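Local coordinates for protein TSC1 N-terminal domain (Chaetomium thermophilum, PDB 7A0M) that forms the N-terminal part of TSC1 and probably binds lysosomal phosphoinositides, so that the TSC complex can reach the lysosome and regulate mTORC1, at residues 211-216 against 252-257; 227-232 against 257-262; 266-271 against 346-351; 321-326 against 370-375. All coordinates share one frame; numbering follows the deposited sequence.

Interaction 1: residues 211-216 against 252-257; sequences AFVNSG and LVMLLP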
# COMPACT_ATOMS: atom_id res chain seq x y z
N ALA B 211 -16.31 -5.70 26.40
CA ALA B 211 -16.74 -7.06 26.69
C ALA B 211 -18.11 -7.35 26.09
O ALA B 211 -18.38 -8.46 25.64
CB ALA B 211 -16.75 -7.30 28.20
N PHE B 212 -18.99 -6.34 26.08
CA PHE B 212 -20.32 -6.52 25.50
C PHE B 212 -20.24 -6.77 24.00
O PHE B 212 -20.81 -7.74 23.50
CB PHE B 212 -21.19 -5.30 25.80
CG PHE B 212 -22.57 -5.38 25.22
CD1 PHE B 212 -23.43 -6.40 25.59
CD2 PHE B 212 -23.00 -4.44 24.30
CE1 PHE B 212 -24.70 -6.48 25.05
CE2 PHE B 212 -24.28 -4.51 23.77
CZ PHE B 212 -25.13 -5.53 24.14
N VAL B 213 -19.54 -5.90 23.27
CA VAL B 213 -19.39 -6.08 21.83
C VAL B 213 -18.68 -7.38 21.52
O VAL B 213 -18.98 -8.04 20.51
CB VAL B 213 -18.66 -4.86 21.22
CG1 VAL B 213 -18.50 -5.03 19.72
CG2 VAL B 213 -19.42 -3.58 21.53
N ASN B 214 -17.73 -7.79 22.37
CA ASN B 214 -16.99 -9.02 22.11
C ASN B 214 -17.87 -10.25 22.31
O ASN B 214 -17.61 -11.30 21.71
CB ASN B 214 -15.76 -9.09 23.01
CG ASN B 214 -14.74 -10.11 22.52
OD1 ASN B 214 -13.99 -9.85 21.59
ND2 ASN B 214 -14.72 -11.27 23.16
N SER B 215 -18.90 -10.15 23.15
CA SER B 215 -19.81 -11.27 23.38
C SER B 215 -20.72 -11.54 22.19
O SER B 215 -21.52 -12.48 22.25
CB SER B 215 -20.66 -11.01 24.63
OG SER B 215 -21.51 -9.90 24.44
N GLY B 216 -20.61 -10.76 21.12
CA GLY B 216 -21.40 -10.94 19.93
C GLY B 216 -22.89 -10.77 20.13
O GLY B 216 -23.67 -11.69 19.88
N LEU B 252 -14.61 2.15 19.76
CA LEU B 252 -15.01 2.70 18.47
C LEU B 252 -14.59 1.80 17.31
O LEU B 252 -15.36 1.57 16.38
CB LEU B 252 -14.43 4.10 18.29
CG LEU B 252 -14.77 4.81 16.98
CD1 LEU B 252 -16.27 5.02 16.86
CD2 LEU B 252 -14.03 6.13 16.85
N VAL B 253 -13.36 1.28 17.36
CA VAL B 253 -12.87 0.41 16.29
C VAL B 253 -13.70 -0.86 16.20
O VAL B 253 -13.95 -1.38 15.10
CB VAL B 253 -11.37 0.11 16.51
CG1 VAL B 253 -10.90 -0.97 15.54
CG2 VAL B 253 -10.54 1.37 16.33
N MSE B 254 -14.16 -1.37 17.34
CA MSE B 254 -14.97 -2.59 17.34
C MSE B 254 -16.39 -2.33 16.83
O MSE B 254 -17.05 -3.23 16.32
CB MSE B 254 -15.03 -3.19 18.75
CG MSE B 254 -13.70 -3.66 19.30
SE MSE B 254 -13.81 -4.33 21.13
CE MSE B 254 -14.80 -5.98 20.80
N LEU B 255 -16.85 -1.09 16.97
CA LEU B 255 -18.25 -0.78 16.68
C LEU B 255 -18.48 -0.46 15.21
O LEU B 255 -19.51 -0.84 14.64
CB LEU B 255 -18.72 0.38 17.55
CG LEU B 255 -19.03 0.10 19.02
CD1 LEU B 255 -19.08 1.40 19.80
CD2 LEU B 255 -20.34 -0.65 19.14
N LEU B 256 -17.53 0.23 14.58
CA LEU B 256 -17.72 0.71 13.22
C LEU B 256 -18.07 -0.38 12.21
O LEU B 256 -18.93 -0.12 11.35
CB LEU B 256 -16.48 1.49 12.76
CG LEU B 256 -16.22 2.80 13.50
CD1 LEU B 256 -14.96 3.47 12.96
CD2 LEU B 256 -17.42 3.73 13.39
N PRO B 257 -17.47 -1.58 12.23
CA PRO B 257 -17.86 -2.60 11.23
C PRO B 257 -19.31 -3.05 11.32
O PRO B 257 -19.78 -3.75 10.41
CB PRO B 257 -16.90 -3.76 11.52
CG PRO B 257 -15.74 -3.13 12.19
CD PRO B 257 -16.31 -2.02 13.01
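Leu255, which meets Val213 across this contact, hangs on a doubly gripped carbonyl: near the C-terminal end of helix 242-255, Leu252 O accepts from Leu256 N at 3.1 Å and also from Leu255 N. The contact joins the C-terminal ends of two helices, 199-214 and 242-255, in an all-helical chain whose stacked helices are consistent with a HEAT-like solenoid. Val213 reaches both Met254 and Leu255, one methyl to each. CG1 lies alongside Met254, at 4.0 Å from Met254 CB, while the selenomethionine's terminal methyl CE comes as close to the same valine carbon; the two side chains run past each other in opposite directions. CG2 crosses Leu255 at about a right angle and touches Leu255 CD2 at 3.9 Å. Leu220 packs on Val213 as well, and Ile223 and Ile232 reach Leu255, so Val213 and Leu255 sit among further apolar side chains. Met254 then extends outward to the exposed Asn214. Its chain runs straight through chi2 but bends at chi3 (70°), which swings CE across the turn that carries Val213 and Asn214, and it is this methyl, with the selenium behind it, that does the touching there. No hydrogen bond links the two segments; the methyl meets Asn214 by van der Waals contact. Met254 CE rests 3.8 Å from Asn214 N and 3.9 Å from Asn214 CB, with the amide oxygen Asn214 OD1 at 4.0 Å from the same methyl.

Interaction 2: residues 227-232 against 257-262; sequences PLFGNI and PFFPGD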
# COMPACT_ATOMS: atom_id res chain seq x y z
N PRO B 227 -27.61 7.66 22.98
CA PRO B 227 -26.57 8.69 23.16
C PRO B 227 -25.17 8.14 23.41
O PRO B 227 -24.23 8.93 23.54
CB PRO B 227 -27.06 9.49 24.37
CG PRO B 227 -27.97 8.55 25.10
CD PRO B 227 -28.63 7.73 24.04
N LEU B 228 -24.99 6.82 23.49
CA LEU B 228 -23.68 6.27 23.85
C LEU B 228 -22.63 6.57 22.79
O LEU B 228 -21.49 6.91 23.13
CB LEU B 228 -23.78 4.77 24.10
CG LEU B 228 -22.48 4.09 24.52
CD1 LEU B 228 -21.90 4.77 25.75
CD2 LEU B 228 -22.69 2.61 24.78
N PHE B 229 -22.98 6.44 21.51
CA PHE B 229 -22.01 6.63 20.44
C PHE B 229 -21.41 8.04 20.47
O PHE B 229 -20.19 8.21 20.37
CB PHE B 229 -22.65 6.35 19.08
CG PHE B 229 -21.67 6.32 17.94
CD1 PHE B 229 -20.80 5.25 17.79
CD2 PHE B 229 -21.62 7.36 17.03
CE1 PHE B 229 -19.89 5.22 16.74
CE2 PHE B 229 -20.72 7.33 15.98
CZ PHE B 229 -19.86 6.26 15.84
N GLY B 230 -22.27 9.06 20.60
CA GLY B 230 -21.78 10.42 20.66
C GLY B 230 -20.86 10.68 21.84
O GLY B 230 -19.93 11.49 21.74
N ASN B 231 -21.10 10.01 22.96
CA ASN B 231 -20.25 10.21 24.13
C ASN B 231 -18.93 9.46 24.01
O ASN B 231 -17.94 9.87 24.63
CB ASN B 231 -21.00 9.78 25.40
CG ASN B 231 -22.02 10.80 25.84
OD1 ASN B 231 -21.79 12.01 25.74
ND2 ASN B 231 -23.16 10.33 26.33
N ILE B 232 -18.89 8.37 23.25
CA ILE B 232 -17.61 7.75 22.91
C ILE B 232 -16.75 8.73 22.13
O ILE B 232 -15.57 8.93 22.44
CB ILE B 232 -17.84 6.45 22.11
CG1 ILE B 232 -18.60 5.43 22.96
CG2 ILE B 232 -16.51 5.88 21.64
CD1 ILE B 232 -19.14 4.26 22.16
N PRO B 257 -17.47 -1.58 12.23
CA PRO B 257 -17.86 -2.60 11.23
C PRO B 257 -19.31 -3.05 11.32
O PRO B 257 -19.78 -3.75 10.41
CB PRO B 257 -16.90 -3.76 11.52
CG PRO B 257 -15.74 -3.13 12.19
CD PRO B 257 -16.31 -2.02 13.01
N PHE B 258 -20.04 -2.69 12.38
CA PHE B 258 -21.44 -3.07 12.51
C PHE B 258 -22.41 -2.04 11.92
O PHE B 258 -23.59 -2.35 11.77
CB PHE B 258 -21.79 -3.31 13.98
CG PHE B 258 -21.21 -4.58 14.54
CD1 PHE B 258 -19.94 -4.59 15.10
CD2 PHE B 258 -21.93 -5.76 14.49
CE1 PHE B 258 -19.41 -5.76 15.61
CE2 PHE B 258 -21.40 -6.94 15.00
CZ PHE B 258 -20.14 -6.93 15.56
N PHE B 259 -21.93 -0.84 11.58
CA PHE B 259 -22.76 0.14 10.90
C PHE B 259 -21.90 1.07 10.04
O PHE B 259 -21.94 2.29 10.22
CB PHE B 259 -23.58 0.95 11.91
CG PHE B 259 -22.82 1.35 13.15
CD1 PHE B 259 -22.74 0.51 14.24
CD2 PHE B 259 -22.19 2.58 13.22
CE1 PHE B 259 -22.04 0.87 15.38
CE2 PHE B 259 -21.49 2.96 14.35
CZ PHE B 259 -21.42 2.10 15.43
N PRO B 260 -21.13 0.53 9.10
CA PRO B 260 -20.20 1.39 8.35
C PRO B 260 -20.88 2.37 7.41
O PRO B 260 -20.32 3.44 7.15
CB PRO B 260 -19.34 0.38 7.58
CG PRO B 260 -20.26 -0.77 7.37
CD PRO B 260 -21.12 -0.85 8.59
N GLY B 261 -22.06 2.04 6.90
CA GLY B 261 -22.76 2.93 5.99
C GLY B 261 -23.52 4.07 6.65
O GLY B 261 -24.05 4.93 5.94
N ASP B 262 -23.57 4.09 7.98
CA ASP B 262 -24.32 5.10 8.71
C ASP B 262 -23.43 6.16 9.36
O ASP B 262 -23.95 7.06 10.02
CB ASP B 262 -25.18 4.44 9.78
CG ASP B 262 -26.10 3.38 9.21
OD1 ASP B 262 -26.82 3.67 8.23
OD2 ASP B 262 -26.11 2.25 9.75
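The rings of Phe229 and Phe259 form an offset edge-to-face pair, with planes at 81° and centroids 5.4 Å apart. Phe259 supplies the edge: its CE2 and CZ point toward the face of Phe229, displaced to the rim on the side of CE1. Phe229 CE1 lies near the plane of the Phe259 ring, 3.7 Å from Phe259 CE2, and Phe259 CZ is equally close to it. Phe229 CD1 and Phe259 CZ follow at 4.0 Å. Tyr266 makes a second edge-to-face pair with Phe229, and Leu252 of helix 242-255 packs on the same ring.

The two side chains come from opposite directions, one from the first turn of helix 228-238, the other from the loop that follows helix 242-255. Phe259 holds its CG between backbone N and carbonyl carbon (chi1 42°), and from there the ring projects out of the loop toward the helix. Ile223 packs on Phe259 too. With an alanine in place of Phe229, the edge of Phe259 would probably lose the face it points at, and Tyr266 its ring partner.

Both rings are buried and no hydrogen bond passes between the segments, so the loop is tied to the helix here by dispersion and by the weak attraction of slightly positive ring hydrogens to a pi face.

Interaction 3: residues 266-271 against 346-351; sequences YLPTLF and HNYLPH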
# COMPACT_ATOMS: atom_id res chain seq x y z
N TYR B 266 -20.72 11.45 10.58
CA TYR B 266 -19.72 11.53 11.64
C TYR B 266 -18.29 11.62 11.11
O TYR B 266 -17.37 11.80 11.91
CB TYR B 266 -19.84 10.31 12.55
CG TYR B 266 -21.16 10.22 13.29
CD1 TYR B 266 -21.36 10.89 14.49
CD2 TYR B 266 -22.21 9.47 12.77
CE1 TYR B 266 -22.57 10.82 15.16
CE2 TYR B 266 -23.42 9.39 13.44
CZ TYR B 266 -23.60 10.06 14.63
OH TYR B 266 -24.80 9.98 15.29
N LEU B 267 -18.09 11.49 9.79
CA LEU B 267 -16.74 11.47 9.24
C LEU B 267 -15.90 12.68 9.61
O LEU B 267 -14.73 12.50 9.99
CB LEU B 267 -16.82 11.29 7.72
CG LEU B 267 -17.19 9.88 7.24
CD1 LEU B 267 -17.17 9.80 5.73
CD2 LEU B 267 -16.26 8.85 7.85
N PRO B 268 -16.39 13.93 9.52
CA PRO B 268 -15.56 15.06 9.99
C PRO B 268 -15.14 14.91 11.44
O PRO B 268 -14.00 15.26 11.79
CB PRO B 268 -16.47 16.27 9.77
CG PRO B 268 -17.39 15.86 8.68
CD PRO B 268 -17.65 14.41 8.92
N THR B 269 -16.02 14.40 12.29
CA THR B 269 -15.66 14.15 13.68
C THR B 269 -14.63 13.03 13.78
O THR B 269 -13.64 13.14 14.52
CB THR B 269 -16.91 13.80 14.49
OG1 THR B 269 -17.86 14.87 14.38
CG2 THR B 269 -16.56 13.58 15.95
N LEU B 270 -14.86 11.93 13.05
CA LEU B 270 -13.93 10.80 13.09
C LEU B 270 -12.55 11.19 12.58
O LEU B 270 -11.53 10.76 13.13
CB LEU B 270 -14.50 9.64 12.27
CG LEU B 270 -15.82 9.06 12.78
CD1 LEU B 270 -16.40 8.09 11.77
CD2 LEU B 270 -15.63 8.39 14.13
N PHE B 271 -12.49 12.01 11.53
CA PHE B 271 -11.20 12.46 11.00
C PHE B 271 -10.49 13.38 11.98
O PHE B 271 -9.27 13.28 12.15
CB PHE B 271 -11.39 13.15 9.65
CG PHE B 271 -11.91 12.25 8.57
CD1 PHE B 271 -11.71 10.88 8.63
CD2 PHE B 271 -12.59 12.78 7.48
CE1 PHE B 271 -12.19 10.05 7.63
CE2 PHE B 271 -13.07 11.95 6.48
CZ PHE B 271 -12.86 10.59 6.55
N HIS B 346 -7.93 21.89 5.36
CA HIS B 346 -8.58 23.19 5.23
C HIS B 346 -10.09 23.01 5.12
O HIS B 346 -10.86 23.74 5.77
CB HIS B 346 -8.04 23.93 4.01
CG HIS B 346 -6.55 24.03 3.96
ND1 HIS B 346 -5.73 22.93 3.87
CD2 HIS B 346 -5.72 25.11 3.99
CE1 HIS B 346 -4.47 23.32 3.84
NE2 HIS B 346 -4.44 24.64 3.91
N ASN B 347 -10.54 22.03 4.33
CA ASN B 347 -11.96 21.80 4.10
C ASN B 347 -12.73 21.42 5.36
O ASN B 347 -13.96 21.36 5.31
CB ASN B 347 -12.15 20.71 3.04
CG ASN B 347 -11.87 21.21 1.64
OD1 ASN B 347 -11.59 22.39 1.43
ND2 ASN B 347 -11.95 20.31 0.67
N TYR B 348 -12.05 21.15 6.48
CA TYR B 348 -12.71 20.68 7.68
C TYR B 348 -12.50 21.56 8.91
O TYR B 348 -13.30 21.46 9.85
CB TYR B 348 -12.24 19.26 8.03
CG TYR B 348 -12.62 18.20 7.02
CD1 TYR B 348 -11.84 17.99 5.88
CD2 TYR B 348 -13.73 17.40 7.21
CE1 TYR B 348 -12.18 17.02 4.96
CE2 TYR B 348 -14.08 16.42 6.29
CZ TYR B 348 -13.29 16.24 5.17
OH TYR B 348 -13.63 15.27 4.25
N LEU B 349 -11.47 22.40 8.93
CA LEU B 349 -11.10 23.12 10.13
C LEU B 349 -11.23 24.62 9.91
O LEU B 349 -10.75 25.14 8.90
CB LEU B 349 -9.66 22.79 10.54
CG LEU B 349 -9.38 21.32 10.88
CD1 LEU B 349 -7.89 21.09 11.09
CD2 LEU B 349 -10.17 20.90 12.11
N PRO B 350 -11.88 25.35 10.82
CA PRO B 350 -11.88 26.82 10.73
C PRO B 350 -10.46 27.35 10.85
O PRO B 350 -9.69 26.94 11.72
CB PRO B 350 -12.74 27.25 11.92
CG PRO B 350 -13.59 26.06 12.23
CD PRO B 350 -12.74 24.86 11.92
N HIS B 351 -10.11 28.26 9.94
CA HIS B 351 -8.74 28.74 9.86
C HIS B 351 -8.73 30.11 9.19
O HIS B 351 -9.70 30.51 8.56
CB HIS B 351 -7.86 27.77 9.07
CG HIS B 351 -8.21 27.68 7.61
ND1 HIS B 351 -9.15 26.79 7.13
CD2 HIS B 351 -7.77 28.38 6.55
CE1 HIS B 351 -9.26 26.94 5.82
NE2 HIS B 351 -8.43 27.90 5.44
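The beginning of helix 267-278 packs here, through Pro268 and Phe271, against Tyr348 in the loop between helices 335-343 and 357-373. Tyr348 does most of the touching, with one edge of its ring. Its CG stands opposite the carbonyl carbon about the CA-CB bond (chi1 -65°), which sends the ring toward helix 267-278. Pro268 CB lies in the plane of that ring, 3.9 Å from Tyr348 CD2, and Pro268 CG comes within 4.1 Å of Tyr348 CE2. One helical turn on, Phe271 CD2 approaches the same CE2 at 4.1 Å, the two side chains crossing at a slant. Tyr348 OH lies near the plane of the Phe271 ring, at its edge, 4.0 Å from Phe271 CE2. Tyr341 meets both aromatic rings, edge-to-face in the case of Tyr348, and Phe338 adds a further ring beside Phe271. A serine in place of Tyr348 would probably leave Pro268 and the CD2-CE2 edge of Phe271 without their partner from the loop. Within the loop, His351 ND1 donates to Leu349 O at 2.9 Å, nearly straight at 170°. The phenol thus meets helix 267-278 mainly through its CD2-CE2 edge, its OH touching the rim of Phe271 without bonding across, in an essentially apolar contact.

Interaction 4: residues 321-326 against 370-375; sequences PYLPEY and ERFRKQ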
# COMPACT_ATOMS: atom_id res chain seq x y z
N PRO B 321 -1.98 3.70 21.96
CA PRO B 321 -1.55 2.43 21.34
C PRO B 321 -2.42 1.97 20.18
O PRO B 321 -1.90 1.40 19.22
CB PRO B 321 -1.61 1.44 22.52
CG PRO B 321 -1.48 2.29 23.74
CD PRO B 321 -2.18 3.57 23.41
N TYR B 322 -3.73 2.19 20.25
CA TYR B 322 -4.65 1.68 19.25
C TYR B 322 -4.83 2.61 18.05
O TYR B 322 -5.69 2.35 17.21
CB TYR B 322 -6.02 1.39 19.88
CG TYR B 322 -6.65 0.10 19.41
CD1 TYR B 322 -6.09 -1.13 19.73
CD2 TYR B 322 -7.82 0.11 18.66
CE1 TYR B 322 -6.66 -2.31 19.30
CE2 TYR B 322 -8.40 -1.07 18.23
CZ TYR B 322 -7.82 -2.27 18.55
OH TYR B 322 -8.39 -3.45 18.12
N LEU B 323 -4.03 3.67 17.97
CA LEU B 323 -4.12 4.57 16.82
C LEU B 323 -3.87 3.89 15.48
O LEU B 323 -4.60 4.20 14.52
CB LEU B 323 -3.16 5.75 17.02
CG LEU B 323 -3.16 6.82 15.91
CD1 LEU B 323 -4.54 7.44 15.77
CD2 LEU B 323 -2.11 7.89 16.19
N PRO B 324 -2.88 2.99 15.32
CA PRO B 324 -2.71 2.34 14.00
C PRO B 324 -3.94 1.58 13.54
O PRO B 324 -4.29 1.63 12.35
CB PRO B 324 -1.52 1.40 14.23
CG PRO B 324 -0.77 2.01 15.34
CD PRO B 324 -1.79 2.63 16.24
N GLU B 325 -4.62 0.88 14.45
CA GLU B 325 -5.85 0.17 14.07
C GLU B 325 -6.95 1.15 13.68
O GLU B 325 -7.81 0.81 12.86
CB GLU B 325 -6.30 -0.73 15.21
CG GLU B 325 -5.35 -1.87 15.54
CD GLU B 325 -4.16 -1.44 16.39
OE1 GLU B 325 -3.98 -0.22 16.59
OE2 GLU B 325 -3.41 -2.32 16.85
N TYR B 326 -6.95 2.35 14.26
CA TYR B 326 -7.94 3.35 13.89
C TYR B 326 -7.71 3.86 12.47
O TYR B 326 -8.67 4.07 11.72
CB TYR B 326 -7.92 4.51 14.89
CG TYR B 326 -9.04 5.51 14.71
CD1 TYR B 326 -10.35 5.09 14.52
CD2 TYR B 326 -8.79 6.87 14.74
CE1 TYR B 326 -11.37 6.00 14.35
CE2 TYR B 326 -9.81 7.79 14.58
CZ TYR B 326 -11.10 7.35 14.39
OH TYR B 326 -12.12 8.26 14.23
N GLU B 370 2.78 9.26 7.30
CA GLU B 370 3.62 8.49 6.38
C GLU B 370 3.81 7.06 6.86
O GLU B 370 3.79 6.12 6.05
CB GLU B 370 4.98 9.18 6.22
CG GLU B 370 4.98 10.28 5.17
CD GLU B 370 4.74 9.76 3.77
OE1 GLU B 370 5.61 9.01 3.26
OE2 GLU B 370 3.69 10.08 3.18
N ARG B 371 3.99 6.86 8.17
CA ARG B 371 4.25 5.52 8.68
C ARG B 371 3.04 4.61 8.51
O ARG B 371 3.20 3.39 8.34
CB ARG B 371 4.68 5.57 10.15
CG ARG B 371 3.67 6.23 11.08
CD ARG B 371 3.86 5.73 12.50
NE ARG B 371 3.04 6.47 13.46
CZ ARG B 371 2.81 6.07 14.70
NH1 ARG B 371 3.34 4.94 15.15
NH2 ARG B 371 2.06 6.81 15.51
N PHE B 372 1.83 5.16 8.57
CA PHE B 372 0.64 4.36 8.31
C PHE B 372 0.42 4.15 6.82
O PHE B 372 -0.10 3.10 6.41
CB PHE B 372 -0.59 5.02 8.94
CG PHE B 372 -0.50 5.13 10.44
CD1 PHE B 372 -0.05 4.06 11.19
CD2 PHE B 372 -0.87 6.29 11.08
CE1 PHE B 372 0.03 4.15 12.57
CE2 PHE B 372 -0.79 6.40 12.46
CZ PHE B 372 -0.34 5.32 13.20
N ARG B 373 0.79 5.13 5.99
CA ARG B 373 0.68 4.96 4.54
C ARG B 373 1.52 3.79 4.07
O ARG B 373 1.08 3.00 3.22
CB ARG B 373 1.11 6.24 3.83
CG ARG B 373 1.00 6.15 2.31
CD ARG B 373 1.66 7.34 1.63
NE ARG B 373 3.09 7.42 1.90
CZ ARG B 373 4.01 6.66 1.32
NH1 ARG B 373 3.66 5.75 0.43
NH2 ARG B 373 5.29 6.81 1.63
N LYS B 374 2.72 3.64 4.61
CA LYS B 374 3.62 2.56 4.25
C LYS B 374 3.16 1.20 4.77
O LYS B 374 3.86 0.20 4.55
CB LYS B 374 5.03 2.85 4.78
CG LYS B 374 5.65 4.13 4.24
CD LYS B 374 7.05 4.33 4.80
CE LYS B 374 7.62 5.68 4.41
NZ LYS B 374 8.94 5.92 5.06
N GLN B 375 2.02 1.14 5.45
CA GLN B 375 1.48 -0.10 5.98
C GLN B 375 0.24 -0.58 5.24
O GLN B 375 -0.28 -1.65 5.57
CB GLN B 375 1.14 0.06 7.46
CG GLN B 375 2.33 0.17 8.40
CD GLN B 375 1.91 0.46 9.83
OE1 GLN B 375 0.73 0.69 10.11
NE2 GLN B 375 2.87 0.43 10.74
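Leu323, in the first turn of helix 323-333, opens the contact: with CG anti to the backbone N (chi1 -178°), it brings that carbon to 4.2 Å from Phe372 CZ, the side chains crossing at about a right angle. Its CD2 comes within 4.4 Å of Arg371 NH2. Tyr274 and Leu277 of helix 267-278 pack on the leucine as well. Pro324 makes the tighter contact. Its CB and CG both lie 3.6 Å from Phe372 CE1, so the pyrrolidine ring presses slantwise on the outer end of the phenylalanine. Farther on, Tyr326 turns to other neighbours, its OH bonding to Leu270 O.

Across from these residues, Arg371 folds along Phe372, with CG over the centre of the phenyl ring and Phe372 CZ lying 3.4 Å above the guanidinium plane, near its rim. In the same helix Arg373 and Glu370 form a side-on salt bridge, NH2 to OE1 at 2.8 Å and NE to OE2 at 3.0 Å, the latter from above the carboxylate plane, while Arg373 NH1 bonds to Leu378 O of the second subunit. Charge is thus paired beside the subunit interface, whereas the two segments meet mainly by apolar packing of Leu323 and Pro324 on Phe372, with the Arg371 guanidinium at the margin.

In the fold
All four contacts fall in the C-terminal half of this chain, in the hamartin-family part of the protein. Interactions 1 and 2 lie about 10 Å apart between centres, interlock along the sequence and share Pro257; interaction 1 uses the end of helix 242-255 and interaction 2 the loop after it. Interactions 3 and 4 follow later, alternate with each other along the chain and sit about 19 Å apart between centres. Helix 242-255 carries the packing onward: Leu252 touches Leu270 of interaction 3 and Tyr326 of interaction 4. Phe229 and Tyr266 join interactions 2 and 3. Successive helices are thereby stitched into one continuous body, from helix 199-214 to helix 357-373, where the second subunit packs.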